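Local coordinates for spindle pole body-associated protein VIK1 (Candida glabrata, PDB 4GKP) that is a noncatalytic partner of the kinesin Kar3 with a kinesin-motor-like C-terminal domain, and probably binds microtubules, at residues Ala102-Asn107 against Phe188-Leu193. Numbering follows the deposited sequence.
Sequences AFFKNN and FQFFCL
Phe104 projects from helix 96-107 onto the rings of Phe188 and Phe190, and the three form an aromatic cluster that packs the helix against the central mixed sheet of the kinesin motor-like fold. Phe188 and Phe190 lie two residues apart on strand 183-192, so their CA-CB bonds both point toward the helix, and each ring meets Phe104 in a T-shaped stack of a different sense. Toward Phe190, Phe104 offers a face: CZ of Phe190 comes in edge-on, 3.8 Å above the plane of the Phe104 ring and over its centre, with the two planes at 89°. Toward Phe188 the roles are reversed. Here Phe104 is the edge, with CE2 lying over the Phe188 face at a point displaced toward the rim, and the ring centroids lie 5.1 Å apart. The Phe104 ring therefore presents a face to one partner and an edge to the other. Its CA-CB bond already points toward the strand, and chi1 of -66° sets CG anti to the carbonyl carbon, beside the backbone N. No hydrogen bond joins the two segments; the contact is wholly apolar and buried. Around it, Phe188 also meets Phe203 of the adjoining strand 201-208 and touches Leu100 and Leu101, four and three residues before Phe104 on the same helix, while Phe190 makes a further edge-to-face pair with Phe112. Within 102-107, Asn107 ND2 donates a nearly straight bond (176°) to Phe103 O, in the carbonyl plane and on a lone pair. The nearest atoms of the two segments are Phe104 CE2 and Phe188 CE2, 3.6 Å apart.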
loop_
_atom_site.group_PDB
_atom_site.type_symbol
_atom_site.label_atom_id
_atom_site.label_comp_id
_atom_site.label_asym_id
_atom_site.label_seq_id
_atom_site.Cartn_x
_atom_site.Cartn_y
_atom_site.Cartn_z
ATOM N N ALA A 102 -3.678 12.419 5.146
ATOM C CA ALA A 102 -4.391 12.987 6.300
ATOM C C ALA A 102 -3.955 12.323 7.611
ATOM O O ALA A 102 -3.736 12.994 8.632
ATOM C CB ALA A 102 -5.903 12.875 6.097
ATOM N N PHE A 103 -3.806 11.005 7.572
ATOM C CA PHE A 103 -3.301 10.251 8.727
ATOM C C PHE A 103 -1.929 10.749 9.212
ATOM O O PHE A 103 -1.716 10.890 10.416
ATOM C CB PHE A 103 -3.287 8.737 8.426
ATOM C CG PHE A 103 -2.664 7.900 9.521
ATOM C CD1 PHE A 103 -3.343 7.659 10.714
ATOM C CD2 PHE A 103 -1.409 7.347 9.350
ATOM C CE1 PHE A 103 -2.774 6.897 11.715
ATOM C CE2 PHE A 103 -0.827 6.583 10.350
ATOM C CZ PHE A 103 -1.511 6.363 11.531
ATOM N N PHE A 104 -0.998 11.000 8.296
ATOM C CA PHE A 104 0.337 11.483 8.715
ATOM C C PHE A 104 0.286 12.906 9.255
ATOM O O PHE A 104 0.995 13.227 10.223
ATOM C CB PHE A 104 1.374 11.407 7.584
ATOM C CG PHE A 104 1.707 10.012 7.146
ATOM C CD1 PHE A 104 1.601 8.939 8.021
ATOM C CD2 PHE A 104 2.164 9.778 5.858
ATOM C CE1 PHE A 104 1.939 7.661 7.617
ATOM C CE2 PHE A 104 2.501 8.490 5.445
ATOM C CZ PHE A 104 2.385 7.430 6.330
ATOM N N LYS A 105 -0.533 13.749 8.618
ATOM C CA LYS A 105 -0.816 15.102 9.117
ATOM C C LYS A 105 -1.299 15.078 10.553
ATOM O O LYS A 105 -0.804 15.844 11.379
ATOM C CB LYS A 105 -1.842 15.845 8.253
ATOM C CG LYS A 105 -2.319 17.160 8.875
ATOM C CD LYS A 105 -3.355 17.885 8.020
ATOM C CE LYS A 105 -2.771 19.102 7.319
ATOM N N ASN A 106 -2.235 14.188 10.862
ATOM C CA ASN A 106 -2.836 14.176 12.197
ATOM C C ASN A 106 -2.017 13.496 13.282
ATOM O O ASN A 106 -2.321 13.662 14.451
ATOM C CB ASN A 106 -4.250 13.578 12.156
ATOM C CG ASN A 106 -5.189 14.351 11.242
ATOM O OD1 ASN A 106 -5.265 15.580 11.301
ATOM N ND2 ASN A 106 -5.914 13.628 10.391
ATOM N N ASN A 107 -0.987 12.732 12.922
ATOM C CA ASN A 107 -0.290 11.922 13.932
ATOM C C ASN A 107 1.207 12.135 14.082
ATOM O O ASN A 107 1.764 11.930 15.169
ATOM C CB ASN A 107 -0.591 10.438 13.746
ATOM C CG ASN A 107 -2.043 10.116 14.016
ATOM O OD1 ASN A 107 -2.430 9.838 15.162
ATOM N ND2 ASN A 107 -2.871 10.202 12.978
ATOM N N PHE A 188 8.076 7.884 1.270
ATOM C CA PHE A 188 8.077 8.865 2.334
ATOM C C PHE A 188 9.355 8.645 3.137
ATOM O O PHE A 188 9.703 7.518 3.461
ATOM C CB PHE A 188 6.879 8.690 3.289
ATOM C CG PHE A 188 5.515 8.859 2.658
ATOM C CD1 PHE A 188 4.946 7.837 1.881
ATOM C CD2 PHE A 188 4.753 9.991 2.918
ATOM C CE1 PHE A 188 3.662 7.973 1.340
ATOM C CE2 PHE A 188 3.465 10.139 2.374
ATOM C CZ PHE A 188 2.913 9.125 1.600
ATOM N N GLN A 189 10.042 9.720 3.478
ATOM C CA GLN A 189 11.128 9.619 4.432
ATOM C C GLN A 189 10.697 10.278 5.731
ATOM O O GLN A 189 10.217 11.423 5.728
ATOM C CB GLN A 189 12.385 10.319 3.904
ATOM C CG GLN A 189 13.099 9.601 2.765
ATOM C CD GLN A 189 14.258 10.422 2.232
ATOM O OE1 GLN A 189 14.094 11.595 1.822
ATOM N NE2 GLN A 189 15.431 9.844 2.263
ATOM N N PHE A 190 10.876 9.558 6.832
ATOM C CA PHE A 190 10.604 10.079 8.182
ATOM C C PHE A 190 11.925 10.380 8.862
ATOM O O PHE A 190 12.739 9.462 9.061
ATOM C CB PHE A 190 9.848 9.039 9.011
ATOM C CG PHE A 190 8.374 8.947 8.690
ATOM C CD1 PHE A 190 7.928 8.276 7.553
ATOM C CD2 PHE A 190 7.420 9.510 9.551
ATOM C CE1 PHE A 190 6.566 8.181 7.281
ATOM C CE2 PHE A 190 6.067 9.422 9.272
ATOM C CZ PHE A 190 5.645 8.780 8.133
ATOM N N PHE A 191 12.162 11.661 9.151
ATOM C CA PHE A 191 13.356 12.088 9.895
ATOM C C PHE A 191 12.887 12.387 11.321
ATOM O O PHE A 191 12.141 13.342 11.548
ATOM C CB PHE A 191 14.036 13.314 9.239
ATOM C CG PHE A 191 14.573 13.059 7.835
ATOM C CD1 PHE A 191 13.746 13.201 6.707
ATOM C CD2 PHE A 191 15.910 12.721 7.632
ATOM C CE1 PHE A 191 14.249 12.985 5.420
ATOM C CE2 PHE A 191 16.413 12.488 6.361
ATOM C CZ PHE A 191 15.585 12.627 5.249
ATOM N N CYS A 192 13.266 11.528 12.265
ATOM C CA CYS A 192 12.788 11.635 13.650
ATOM C C CYS A 192 13.455 12.808 14.355
ATOM O O CYS A 192 14.699 12.937 14.333
ATOM C CB CYS A 192 13.013 10.332 14.428
ATOM S SG CYS A 192 12.376 10.438 16.117
ATOM N N LEU A 193 12.632 13.667 14.952
ATOM C CA LEU A 193 13.123 14.906 15.571
ATOM C C LEU A 193 13.946 14.670 16.841
ATOM O O LEU A 193 14.738 15.531 17.241
ATOM C CB LEU A 193 11.971 15.871 15.865
ATOM C CG LEU A 193 11.391 16.570 14.632
ATOM C CD1 LEU A 193 10.108 17.298 15.012
ATOM C CD2 LEU A 193 12.412 17.512 13.994
#